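PDB 2BUE: Aac(6')-ib from Escherichia coli, which probably catalyses transfer of an acetyl group from acetyl-CoA to the 6'-amino group of aminoglycoside antibiotics, conferring resistance to them. Local coordinates for residues A[66-71]-A[92-97]; A[27-32]-A[36-41]; A[162-167]-A[184-189]. The protein carries 2 engineered substitutions. One frame throughout, in Å; residues are numbered along the deposited sequence.

Interaction 1 (A[66-71]-A[92-97]); sequences EQYLPS and YAQSYV. With RIO (ribostamycin), chain C.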
loop_
_atom_site.group_PDB
_atom_site.type_symbol
_atom_site.label_atom_id
_atom_site.label_comp_id
_atom_site.label_asym_id
_atom_site.label_seq_id
_atom_site.Cartn_x
_atom_site.Cartn_y
_atom_site.Cartn_z
ATOM N N GLU A 66 1.904 11.948 -14.787
ATOM C CA GLU A 66 3.053 12.680 -14.240
ATOM C C GLU A 66 3.507 12.167 -12.883
ATOM O O GLU A 66 4.700 12.261 -12.553
ATOM C CB GLU A 66 2.723 14.169 -14.123
ATOM C CG GLU A 66 2.527 14.812 -15.482
ATOM C CD GLU A 66 1.992 16.239 -15.425
ATOM O OE1 GLU A 66 1.725 16.772 -14.320
ATOM O OE2 GLU A 66 1.853 16.832 -16.520
ATOM N N GLN A 67 2.567 11.649 -12.100
ATOM C CA GLN A 67 2.821 11.309 -10.698
ATOM C C GLN A 67 3.061 9.827 -10.462
ATOM O O GLN A 67 3.786 9.459 -9.516
ATOM C CB GLN A 67 1.671 11.788 -9.815
ATOM C CG GLN A 67 1.636 13.317 -9.747
ATOM C CD GLN A 67 0.386 13.877 -9.127
ATOM O OE1 GLN A 67 -0.174 13.311 -8.185
ATOM N NE2 GLN A 67 -0.059 15.016 -9.648
ATOM N N TYR A 68 2.461 8.986 -11.303
ATOM C CA TYR A 68 2.508 7.532 -11.075
ATOM C C TYR A 68 3.363 6.765 -12.090
ATOM O O TYR A 68 3.478 5.534 -12.001
ATOM C CB TYR A 68 1.103 6.907 -10.994
ATOM C CG TYR A 68 0.335 7.282 -9.747
ATOM C CD1 TYR A 68 0.349 6.439 -8.624
ATOM C CD2 TYR A 68 -0.398 8.468 -9.687
ATOM C CE1 TYR A 68 -0.368 6.750 -7.493
ATOM C CE2 TYR A 68 -1.113 8.817 -8.531
ATOM C CZ TYR A 68 -1.086 7.949 -7.439
ATOM O OH TYR A 68 -1.790 8.275 -6.300
ATOM N N LEU A 69 3.970 7.475 -13.051
ATOM C CA LEU A 69 4.899 6.814 -13.966
ATOM C C LEU A 69 5.942 6.124 -13.094
ATOM O O LEU A 69 6.467 6.773 -12.192
ATOM C CB LEU A 69 5.573 7.840 -14.873
ATOM C CG LEU A 69 6.485 7.277 -15.971
ATOM C CD1 LEU A 69 5.710 6.446 -16.995
ATOM C CD2 LEU A 69 7.246 8.454 -16.620
ATOM N N PRO A 70 6.178 4.806 -13.308
ATOM C CA PRO A 70 7.094 4.091 -12.407
ATOM C C PRO A 70 8.448 4.794 -12.204
ATOM O O PRO A 70 8.948 4.856 -11.087
ATOM C CB PRO A 70 7.196 2.688 -13.036
ATOM C CG PRO A 70 5.828 2.481 -13.644
ATOM C CD PRO A 70 5.543 3.884 -14.266
ATOM N N SER A 71 9.027 5.370 -13.252
ATOM C CA SER A 71 10.298 6.100 -13.100
ATOM C C SER A 71 10.216 7.354 -12.214
ATOM O O SER A 71 11.191 7.730 -11.556
ATOM C CB SER A 71 10.868 6.464 -14.475
ATOM O OG SER A 71 9.957 7.314 -15.159
ATOM N N TYR A 92 -4.405 -1.734 -7.055
ATOM C CA TYR A 92 -3.121 -1.063 -7.144
ATOM C C TYR A 92 -2.477 -1.146 -5.765
ATOM O O TYR A 92 -3.161 -0.997 -4.759
ATOM C CB TYR A 92 -3.307 0.414 -7.531
ATOM C CG TYR A 92 -2.050 1.240 -7.353
ATOM C CD1 TYR A 92 -1.090 1.318 -8.370
ATOM C CD2 TYR A 92 -1.820 1.957 -6.160
ATOM C CE1 TYR A 92 0.082 2.087 -8.196
ATOM C CE2 TYR A 92 -0.637 2.724 -5.967
ATOM C CZ TYR A 92 0.302 2.771 -7.010
ATOM O OH TYR A 92 1.449 3.514 -6.873
ATOM N N ALA A 93 -1.167 -1.356 -5.718
ATOM C CA ALA A 93 -0.455 -1.263 -4.450
ATOM C C ALA A 93 0.890 -0.590 -4.680
ATOM O O ALA A 93 1.362 -0.474 -5.828
ATOM C CB ALA A 93 -0.283 -2.658 -3.808
ATOM N N GLN A 94 1.488 -0.126 -3.599
ATOM C CA GLN A 94 2.840 0.427 -3.692
ATOM C C GLN A 94 3.572 0.116 -2.408
ATOM O O GLN A 94 2.940 -0.004 -1.339
ATOM C CB GLN A 94 2.815 1.933 -3.963
ATOM C CG GLN A 94 2.020 2.728 -2.914
ATOM C CD GLN A 94 2.001 4.220 -3.196
ATOM O OE1 GLN A 94 1.933 4.661 -4.358
ATOM N NE2 GLN A 94 2.008 5.010 -2.128
ATOM N N SER A 95 4.887 -0.078 -2.526
ATOM C CA SER A 95 5.748 -0.160 -1.359
ATOM C C SER A 95 6.767 0.982 -1.427
ATOM O O SER A 95 7.115 1.463 -2.519
ATOM C CB SER A 95 6.469 -1.511 -1.277
ATOM O OG SER A 95 7.293 -1.729 -2.414
ATOM N N TYR A 96 7.270 1.412 -0.278
ATOM C CA TYR A 96 8.217 2.516 -0.267
ATOM C C TYR A 96 9.262 2.306 0.815
ATOM O O TYR A 96 9.004 1.619 1.826
ATOM C CB TYR A 96 7.517 3.907 -0.152
ATOM C CG TYR A 96 6.664 4.037 1.094
ATOM C CD1 TYR A 96 7.247 4.444 2.307
ATOM C CD2 TYR A 96 5.279 3.758 1.065
ATOM C CE1 TYR A 96 6.492 4.543 3.481
ATOM C CE2 TYR A 96 4.510 3.866 2.270
ATOM C CZ TYR A 96 5.130 4.252 3.450
ATOM O OH TYR A 96 4.435 4.365 4.635
ATOM N N VAL A 97 10.446 2.869 0.580
ATOM C CA VAL A 97 11.471 2.907 1.619
ATOM C C VAL A 97 11.146 4.091 2.527
ATOM O O VAL A 97 11.233 5.248 2.115
ATOM C CB VAL A 97 12.896 3.056 0.999
ATOM C CG1 VAL A 97 13.956 3.143 2.131
ATOM C CG2 VAL A 97 13.180 1.859 0.069
HETATM O O1 RIO C . 0.216 7.683 -4.009
HETATM C C1 RIO C . 1.449 7.891 -4.713
HETATM C C2 RIO C . 2.002 9.269 -4.327
HETATM O O2 RIO C . 1.616 9.644 -2.989
HETATM C C3 RIO C . 2.636 9.236 -2.063
HETATM O O3 RIO C . 2.198 8.099 -1.292
HETATM C C4 RIO C . 2.284 8.304 0.174
HETATM C C5 RIO C . 3.693 7.943 0.726
HETATM O O4 RIO C . 4.679 8.791 0.164
HETATM C C6 RIO C . 3.793 7.984 2.262
HETATM N N1 RIO C . 5.123 7.449 2.673
HETATM C C7 RIO C . 2.675 7.113 2.897
HETATM C C8 RIO C . 1.288 7.579 2.405
HETATM N N2 RIO C . 0.244 6.773 3.098
HETATM C C9 RIO C . 1.175 7.444 0.847
HETATM O O5 RIO C . -0.108 8.045 0.507
HETATM C C10 RIO C . -0.825 7.334 -0.503
HETATM O O6 RIO C . -1.587 6.291 0.055
HETATM C C11 RIO C . -2.730 6.701 0.888
HETATM C C12 RIO C . -3.492 5.399 1.236
HETATM N N3 RIO C . -2.792 4.663 2.300
HETATM C C13 RIO C . -3.656 7.696 0.124
HETATM O O7 RIO C . -4.652 8.180 1.057
HETATM C C14 RIO C . -2.822 8.875 -0.435
HETATM O O8 RIO C . -3.641 9.854 -1.136
HETATM C C15 RIO C . -1.672 8.358 -1.316
HETATM N N4 RIO C . -0.823 9.441 -1.812
HETATM C C16 RIO C . 3.898 8.959 -2.921
HETATM O O9 RIO C . 4.890 9.880 -2.496
HETATM C C17 RIO C . 3.508 9.398 -4.344
HETATM O O10 RIO C . 3.830 10.811 -4.474
#
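Tyr68 and Tyr92 form an offset edge-to-face pair: the CD1 side of the Tyr68 ring is directed at the face of Tyr92, with centroids 5.8 Å apart and planes at 83°. This is the tight part of a small, buried contact. The Tyr92 OH lies near the plane of the Tyr68 ring at its edge, 3.6 Å from Tyr68 CD1. Tyr92 reaches it because its CG is anti to the backbone N (chi1 168°). Leu36 and Leu39 of helix 36-43 pack against Tyr68 as well.

Packing is looser two residues further along the strand, where Tyr68 CE1 stays 4.4 Å from Gln94 OE1. On this side bound ribostamycin meets both residues, its C1 lying 3.3 Å from Gln94 OE1. The ligand O1 donates to Tyr68 OH (3.1 Å), an oxygen that is also hydrogen-bonded to Trp52 NE1. Further along, the ligand amino nitrogen N1 stands over one face of the Tyr96 ring.

The amide of Gln94 is held at both ends. Tyr92 OH donates to Gln94 OE1 over 2.8 Å, in the carbonyl plane and on a lone pair. Gln94 NE2 bonds to Asp118 OD2 and to the ligand O3 (3.2 Å, 148° at the hydrogen). The phenol donor at OE1 and the carboxylate acceptor at NE2 together imply the amide's orientation, with NE2 shared between Asp118 and the antibiotic.

Interaction 2 (A[27-32]-A[36-41]); sequences TLRLMT and LAMLYE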
loop_
_atom_site.group_PDB
_atom_site.type_symbol
_atom_site.label_atom_id
_atom_site.label_comp_id
_atom_site.label_asym_id
_atom_site.label_seq_id
_atom_site.Cartn_x
_atom_site.Cartn_y
_atom_site.Cartn_z
ATOM N N THR A 27 -1.988 -12.174 -6.755
ATOM C CA THR A 27 -0.567 -11.987 -7.010
ATOM C C THR A 27 -0.247 -10.530 -7.359
ATOM O O THR A 27 -1.157 -9.719 -7.562
ATOM C CB THR A 27 -0.036 -12.926 -8.119
ATOM O OG1 THR A 27 -0.740 -12.699 -9.336
ATOM C CG2 THR A 27 -0.204 -14.406 -7.684
ATOM N N LEU A 28 1.040 -10.221 -7.384
ATOM C CA LEU A 28 1.495 -8.867 -7.706
ATOM C C LEU A 28 2.462 -8.876 -8.847
ATOM O O LEU A 28 3.376 -9.720 -8.897
ATOM C CB LEU A 28 2.182 -8.231 -6.508
ATOM C CG LEU A 28 1.312 -8.135 -5.253
ATOM C CD1 LEU A 28 2.212 -8.098 -4.037
ATOM C CD2 LEU A 28 0.364 -6.934 -5.303
ATOM N N ARG A 29 2.280 -7.919 -9.750
ATOM C CA ARG A 29 3.257 -7.651 -10.788
ATOM C C ARG A 29 3.630 -6.192 -10.723
ATOM O O ARG A 29 2.837 -5.381 -10.234
ATOM C CB ARG A 29 2.664 -7.970 -12.173
ATOM C CG ARG A 29 1.466 -7.105 -12.582
ATOM C CD ARG A 29 1.051 -7.420 -14.029
ATOM N NE ARG A 29 -0.123 -6.673 -14.478
ATOM C CZ ARG A 29 -0.104 -5.399 -14.876
ATOM N NH1 ARG A 29 1.038 -4.682 -14.860
ATOM N NH2 ARG A 29 -1.243 -4.849 -15.287
ATOM N N LEU A 30 4.814 -5.842 -11.221
ATOM C CA LEU A 30 5.176 -4.424 -11.339
ATOM C C LEU A 30 4.171 -3.724 -12.231
ATOM O O LEU A 30 3.742 -4.271 -13.255
ATOM C CB LEU A 30 6.582 -4.208 -11.915
ATOM C CG LEU A 30 7.805 -4.548 -11.076
ATOM C CD1 LEU A 30 9.075 -4.352 -11.932
ATOM C CD2 LEU A 30 7.902 -3.697 -9.773
ATOM N N MET A 31 3.787 -2.513 -11.840
ATOM C CA MET A 31 3.019 -1.654 -12.732
ATOM C C MET A 31 3.952 -1.080 -13.802
ATOM O O MET A 31 5.125 -0.808 -13.532
ATOM C CB MET A 31 2.410 -0.505 -11.920
ATOM C CG MET A 31 1.317 0.232 -12.698
ATOM S SD MET A 31 0.586 1.603 -11.815
ATOM C CE MET A 31 1.834 2.851 -11.936
ATOM N N THR A 32 3.416 -0.900 -15.000
ATOM C CA THR A 32 4.147 -0.272 -16.096
ATOM C C THR A 32 3.428 0.989 -16.557
ATOM O O THR A 32 2.253 1.216 -16.208
ATOM C CB THR A 32 4.290 -1.240 -17.302
ATOM O OG1 THR A 32 3.047 -1.309 -18.006
ATOM C CG2 THR A 32 4.710 -2.670 -16.843
ATOM N N LEU A 36 -1.239 3.113 -16.783
ATOM C CA LEU A 36 -1.549 4.429 -16.215
ATOM C C LEU A 36 -2.974 4.872 -16.549
ATOM O O LEU A 36 -3.661 5.437 -15.692
ATOM C CB LEU A 36 -0.529 5.489 -16.622
ATOM C CG LEU A 36 0.883 5.252 -16.060
ATOM C CD1 LEU A 36 1.854 6.147 -16.781
ATOM C CD2 LEU A 36 0.951 5.526 -14.549
ATOM N N ALA A 37 -3.422 4.591 -17.768
ATOM C CA ALA A 37 -4.818 4.939 -18.136
ATOM C C ALA A 37 -5.828 4.234 -17.233
ATOM O O ALA A 37 -6.804 4.864 -16.739
ATOM C CB ALA A 37 -5.090 4.591 -19.615
ATOM N N MET A 38 -5.575 2.939 -17.009
ATOM C CA MET A 38 -6.391 2.116 -16.106
ATOM C C MET A 38 -6.352 2.652 -14.671
ATOM O O MET A 38 -7.397 2.810 -14.025
ATOM C CB MET A 38 -5.920 0.660 -16.153
ATOM C CG MET A 38 -6.675 -0.256 -15.191
ATOM S SD MET A 38 -6.056 -1.949 -15.283
ATOM C CE MET A 38 -4.426 -1.820 -14.570
ATOM N N LEU A 39 -5.161 2.962 -14.176
ATOM C CA LEU A 39 -5.029 3.544 -12.828
ATOM C C LEU A 39 -5.807 4.876 -12.699
ATOM O O LEU A 39 -6.498 5.114 -11.699
ATOM C CB LEU A 39 -3.546 3.698 -12.466
ATOM C CG LEU A 39 -3.288 4.267 -11.073
ATOM C CD1 LEU A 39 -3.838 3.295 -10.003
ATOM C CD2 LEU A 39 -1.780 4.545 -10.928
ATOM N N TYR A 40 -5.724 5.713 -13.731
ATOM C CA TYR A 40 -6.494 6.965 -13.779
ATOM C C TYR A 40 -7.997 6.688 -13.613
ATOM O O TYR A 40 -8.671 7.305 -12.772
ATOM C CB TYR A 40 -6.182 7.708 -15.089
ATOM C CG TYR A 40 -7.232 8.728 -15.472
ATOM C CD1 TYR A 40 -7.411 9.904 -14.728
ATOM C CD2 TYR A 40 -8.066 8.499 -16.563
ATOM C CE1 TYR A 40 -8.403 10.832 -15.095
ATOM C CE2 TYR A 40 -9.040 9.424 -16.945
ATOM C CZ TYR A 40 -9.202 10.580 -16.214
ATOM O OH TYR A 40 -10.163 11.492 -16.568
ATOM N N GLU A 41 -8.518 5.745 -14.397
ATOM C CA GLU A 41 -9.913 5.352 -14.254
ATOM C C GLU A 41 -10.216 4.947 -12.794
ATOM O O GLU A 41 -11.168 5.466 -12.189
ATOM C CB GLU A 41 -10.292 4.244 -15.235
ATOM C CG GLU A 41 -11.731 3.824 -15.030
ATOM C CD GLU A 41 -12.236 2.797 -16.034
ATOM O OE1 GLU A 41 -11.471 2.360 -16.919
ATOM O OE2 GLU A 41 -13.437 2.443 -15.899
#
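Arg29 presents a flat guanidinium to Met38, and the Met38 CE methyl approaches it obliquely, 4.5 Å from Arg29 NH2. This is a loose touch at the margin of the contact. A strong polar hold on the guanidinium comes from the intervening loop, where Asp35 OD2 makes a salt bridge with Arg29 NH1 and also accepts a hydrogen bond from Thr32 N. Arg29 NH1 also makes a weak bond to Leu30 O (3.2 Å, 132°).

The closer packing is apolar and centres on Met31. With CG anti to the backbone N (chi1 -166°), its chain runs toward the helix and then turns at the sulfur (chi3 76°), which sets CE near both leucines, closer to Leu36, and leaves SD against Leu39. Met31 CE rests 3.8 Å from Leu36 CD2, while Met31 SD lies 3.9 Å from Leu39 CD2. The methionine crosses each leucine side chain at about a right angle, so each contact is concentrated at branch ends. Leu39 also touches Tyr92 of strand 88-97 and Val64 of helix 61-68.

Strand 26-30 is an outermost strand of the sheet, and the chain passes from it through a short loop directly into helix 36-43. That succession is the opening strand-helix unit of the GNAT acetyltransferase fold.

Interaction 3 (A[162-167]-A[184-189]); sequences RAIRCY and PAVYMV. With COA (coenzyme A), chain B.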
loop_
_atom_site.group_PDB
_atom_site.type_symbol
_atom_site.label_atom_id
_atom_site.label_comp_id
_atom_site.label_asym_id
_atom_site.label_seq_id
_atom_site.Cartn_x
_atom_site.Cartn_y
_atom_site.Cartn_z
ATOM N N ARG A 162 -12.226 0.212 8.073
ATOM C CA ARG A 162 -12.193 -0.979 7.232
ATOM C C ARG A 162 -10.738 -1.309 6.872
ATOM O O ARG A 162 -10.310 -2.465 6.971
ATOM C CB ARG A 162 -13.034 -0.769 5.958
ATOM C CG ARG A 162 -13.025 -1.978 5.023
ATOM C CD ARG A 162 -13.951 -1.773 3.802
ATOM N NE ARG A 162 -13.598 -0.566 3.069
ATOM C CZ ARG A 162 -14.413 0.101 2.250
ATOM N NH1 ARG A 162 -15.662 -0.316 2.050
ATOM N NH2 ARG A 162 -13.985 1.200 1.647
ATOM N N ALA A 163 -9.985 -0.287 6.471
ATOM C CA ALA A 163 -8.546 -0.484 6.117
ATOM C C ALA A 163 -7.774 -0.975 7.350
ATOM O O ALA A 163 -6.966 -1.898 7.266
ATOM C CB ALA A 163 -7.946 0.795 5.600
ATOM N N ILE A 164 -8.038 -0.357 8.500
ATOM C CA ILE A 164 -7.369 -0.761 9.754
ATOM C C ILE A 164 -7.613 -2.245 10.078
ATOM O O ILE A 164 -6.664 -2.996 10.381
ATOM C CB ILE A 164 -7.776 0.162 10.950
ATOM C CG1 ILE A 164 -7.284 1.604 10.711
ATOM C CG2 ILE A 164 -7.241 -0.386 12.270
ATOM C CD1 ILE A 164 -8.014 2.653 11.569
ATOM N N ARG A 165 -8.872 -2.679 9.989
ATOM C CA ARG A 165 -9.203 -4.079 10.226
ATOM C C ARG A 165 -8.546 -5.016 9.210
ATOM O O ARG A 165 -8.022 -6.061 9.588
ATOM C CB ARG A 165 -10.720 -4.292 10.256
ATOM C CG ARG A 165 -11.110 -5.744 10.514
ATOM C CD ARG A 165 -10.959 -6.140 11.991
ATOM N NE ARG A 165 -10.875 -7.594 12.160
ATOM C CZ ARG A 165 -9.863 -8.225 12.758
ATOM N NH1 ARG A 165 -8.849 -7.534 13.269
ATOM N NH2 ARG A 165 -9.869 -9.552 12.865
ATOM N N CYS A 166 -8.560 -4.634 7.935
ATOM C CA CYS A 166 -7.891 -5.438 6.899
ATOM C C CYS A 166 -6.409 -5.635 7.279
ATOM O O CYS A 166 -5.893 -6.761 7.261
ATOM C CB CYS A 166 -8.014 -4.743 5.550
ATOM S SG CYS A 166 -6.998 -5.463 4.245
ATOM N N TYR A 167 -5.744 -4.538 7.650
ATOM C CA TYR A 167 -4.331 -4.614 8.011
ATOM C C TYR A 167 -4.085 -5.527 9.218
ATOM O O TYR A 167 -3.136 -6.312 9.231
ATOM C CB TYR A 167 -3.741 -3.223 8.254
ATOM C CG TYR A 167 -3.479 -2.435 6.983
ATOM C CD1 TYR A 167 -2.662 -2.985 5.964
ATOM C CD2 TYR A 167 -3.944 -1.113 6.841
ATOM C CE1 TYR A 167 -2.355 -2.262 4.789
ATOM C CE2 TYR A 167 -3.668 -0.384 5.655
ATOM C CZ TYR A 167 -2.863 -0.981 4.634
ATOM O OH TYR A 167 -2.529 -0.336 3.439
ATOM N N PRO A 184 -3.043 13.217 10.894
ATOM C CA PRO A 184 -2.860 12.140 11.861
ATOM C C PRO A 184 -3.148 10.814 11.164
ATOM O O PRO A 184 -4.076 10.738 10.354
ATOM C CB PRO A 184 -3.966 12.417 12.911
ATOM C CG PRO A 184 -4.275 13.867 12.749
ATOM C CD PRO A 184 -4.081 14.187 11.304
ATOM N N ALA A 185 -2.348 9.789 11.479
ATOM C CA ALA A 185 -2.541 8.465 10.940
ATOM C C ALA A 185 -2.352 7.442 12.040
ATOM O O ALA A 185 -1.669 7.706 13.037
ATOM C CB ALA A 185 -1.537 8.190 9.792
ATOM N N VAL A 186 -2.969 6.282 11.854
ATOM C CA VAL A 186 -2.773 5.180 12.788
ATOM C C VAL A 186 -1.562 4.394 12.282
ATOM O O VAL A 186 -1.658 3.710 11.269
ATOM C CB VAL A 186 -4.018 4.298 12.903
ATOM C CG1 VAL A 186 -3.764 3.114 13.840
ATOM C CG2 VAL A 186 -5.206 5.155 13.425
ATOM N N TYR A 187 -0.440 4.518 12.994
ATOM C CA TYR A 187 0.791 3.834 12.599
ATOM C C TYR A 187 0.665 2.350 12.961
ATOM O O TYR A 187 0.401 1.990 14.116
ATOM C CB TYR A 187 1.962 4.456 13.331
ATOM C CG TYR A 187 3.270 3.983 12.789
ATOM C CD1 TYR A 187 3.642 4.263 11.457
ATOM C CD2 TYR A 187 4.139 3.257 13.594
ATOM C CE1 TYR A 187 4.886 3.825 10.948
ATOM C CE2 TYR A 187 5.381 2.798 13.091
ATOM C CZ TYR A 187 5.729 3.073 11.774
ATOM O OH TYR A 187 6.929 2.587 11.301
ATOM N N MET A 188 0.846 1.486 11.960
ATOM C CA MET A 188 0.719 0.039 12.152
ATOM C C MET A 188 1.963 -0.652 11.615
ATOM O O MET A 188 2.493 -0.242 10.594
ATOM C CB MET A 188 -0.498 -0.487 11.385
ATOM C CG MET A 188 -1.816 0.192 11.847
ATOM S SD MET A 188 -3.245 -0.476 11.000
ATOM C CE MET A 188 -3.391 -2.110 11.702
ATOM N N VAL A 189 2.389 -1.720 12.278
ATOM C CA VAL A 189 3.612 -2.414 11.853
ATOM C C VAL A 189 3.480 -3.931 11.930
ATOM O O VAL A 189 2.664 -4.485 12.692
ATOM C CB VAL A 189 4.878 -1.941 12.656
ATOM C CG1 VAL A 189 5.082 -0.430 12.602
ATOM C CG2 VAL A 189 4.870 -2.466 14.095
HETATM N N1A COA B . -15.955 -0.289 9.103
HETATM C C2A COA B . -15.237 -1.053 9.925
HETATM N N3A COA B . -14.893 -2.288 9.591
HETATM C C4A COA B . -15.277 -2.789 8.404
HETATM C C5A COA B . -16.026 -2.027 7.524
HETATM C C6A COA B . -16.368 -0.737 7.898
HETATM N N6A COA B . -17.090 0.023 7.066
HETATM N N7A COA B . -16.268 -2.757 6.436
HETATM C C8A COA B . -15.695 -3.944 6.619
HETATM N N9A COA B . -15.102 -3.962 7.818
HETATM C C1B COA B . -14.340 -5.066 8.389
HETATM C C2B COA B . -14.806 -6.315 7.669
HETATM O O2B COA B . -15.853 -6.913 8.440
HETATM C C3B COA B . -13.526 -7.145 7.634
HETATM O O3B COA B . -13.275 -7.682 8.936
HETATM P P3B COA B . -13.825 -9.126 9.352
HETATM O O7A COA B . -13.094 -9.429 10.766
HETATM O O8A COA B . -13.235 -10.173 8.284
HETATM O O9A COA B . -15.312 -9.150 9.444
HETATM C C4B COA B . -12.452 -6.077 7.371
HETATM O O4B COA B . -12.981 -4.830 7.898
HETATM C C5B COA B . -11.928 -5.850 5.952
HETATM O O5B COA B . -11.200 -6.980 5.451
HETATM P P1A COA B . -11.288 -7.294 3.855
HETATM O O1A COA B . -10.121 -8.154 3.436
HETATM O O2A COA B . -12.643 -7.722 3.424
HETATM O O3A COA B . -11.031 -5.824 3.296
HETATM P P2A COA B . -11.229 -5.406 1.732
HETATM O O4A COA B . -11.150 -6.618 0.894
HETATM O O5A COA B . -12.371 -4.456 1.582
HETATM O O6A COA B . -9.860 -4.561 1.531
HETATM C CBP COA B . -9.181 -2.229 1.417
HETATM C CCP COA B . -9.544 -3.403 2.350
HETATM C CDP COA B . -8.891 -0.993 2.300
HETATM C CEP COA B . -7.919 -2.618 0.604
HETATM C CAP COA B . -10.383 -1.944 0.453
HETATM O OAP COA B . -11.619 -1.876 1.194
HETATM C C9P COA B . -10.179 -0.679 -0.410
HETATM O O9P COA B . -9.368 -0.693 -1.338
HETATM N N8P COA B . -10.936 0.390 -0.075
HETATM C C7P COA B . -10.871 1.683 -0.795
HETATM C C6P COA B . -9.432 2.263 -0.777
HETATM C C5P COA B . -8.761 2.259 0.618
HETATM O O5P COA B . -9.401 2.500 1.646
HETATM N N4P COA B . -7.444 1.994 0.624
HETATM C C3P COA B . -6.690 1.928 1.895
HETATM C C2P COA B . -6.153 3.283 2.349
HETATM S S1P COA B . -5.081 3.146 3.849
#
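Met188 and Ile164 carry much of the packing of helix 161-169 on strand 183-191 in the GNAT fold. The helix links strands 151-154 and 173-180, and strand 183-191 lies between those two in the sheet. The axes of the short segments approach to 10.4 Å and are nearly parallel, at 13°.

Van der Waals packing comes first. Met188 bends at its sulfur (chi3 71°), bringing the CE methyl to 3.6 Å from Tyr167 CB and equally near the backbone O of Ile164, a polar neighbour of the methyl. Two branches of Ile164 reach different partners: CG2 is 4.2 Å from Met188 SD, and CD1 meets Val186 CG2. Both pairs of side chains cross at about a right angle.

One sulfur-aromatic contact is present, a Met-aromatic pair in which Met188 SD stands obliquely 5.3 Å from the centroid of the Tyr167 ring. The hydroxyl of that ring is hydrogen-bonded to Gln119 OE1, and coenzyme A S1P lies near the ring plane at an edge.

The polar contacts belong to the helix side turned toward coenzyme A. Coenzyme A OAP sits over one face of the Arg162 guanidinium. Arg165 reaches the 3'-phosphate while its NH1 makes a salt bridge with Glu168. Arg165 NE donates to phosphate oxygen O7A over 3.2 Å, nearly straight at 172°, with O7A in the guanidinium plane at its edge.

How the interactions relate
Along the chain the contacts follow in series: interaction 2, then interaction 1, then interaction 3. All three reach the same mixed sheet. Interactions 1 and 2 have centres about 10 Å apart and share a core, since Tyr68 CG lies 3.7 Å from Leu39 CD2, so helices 36-43 and 61-68 pack together beside strand 88-97. Interaction 3 is on the opposite side of the chain's centre, about 20 Å from interaction 1 and about 23 Å from interaction 2, centre to centre, and touches neither. Interaction 1 meets ribostamycin and interaction 3 meets coenzyme A, and strand 114-121, which pairs with strands 88-97 and 151-154, bonds both ligands.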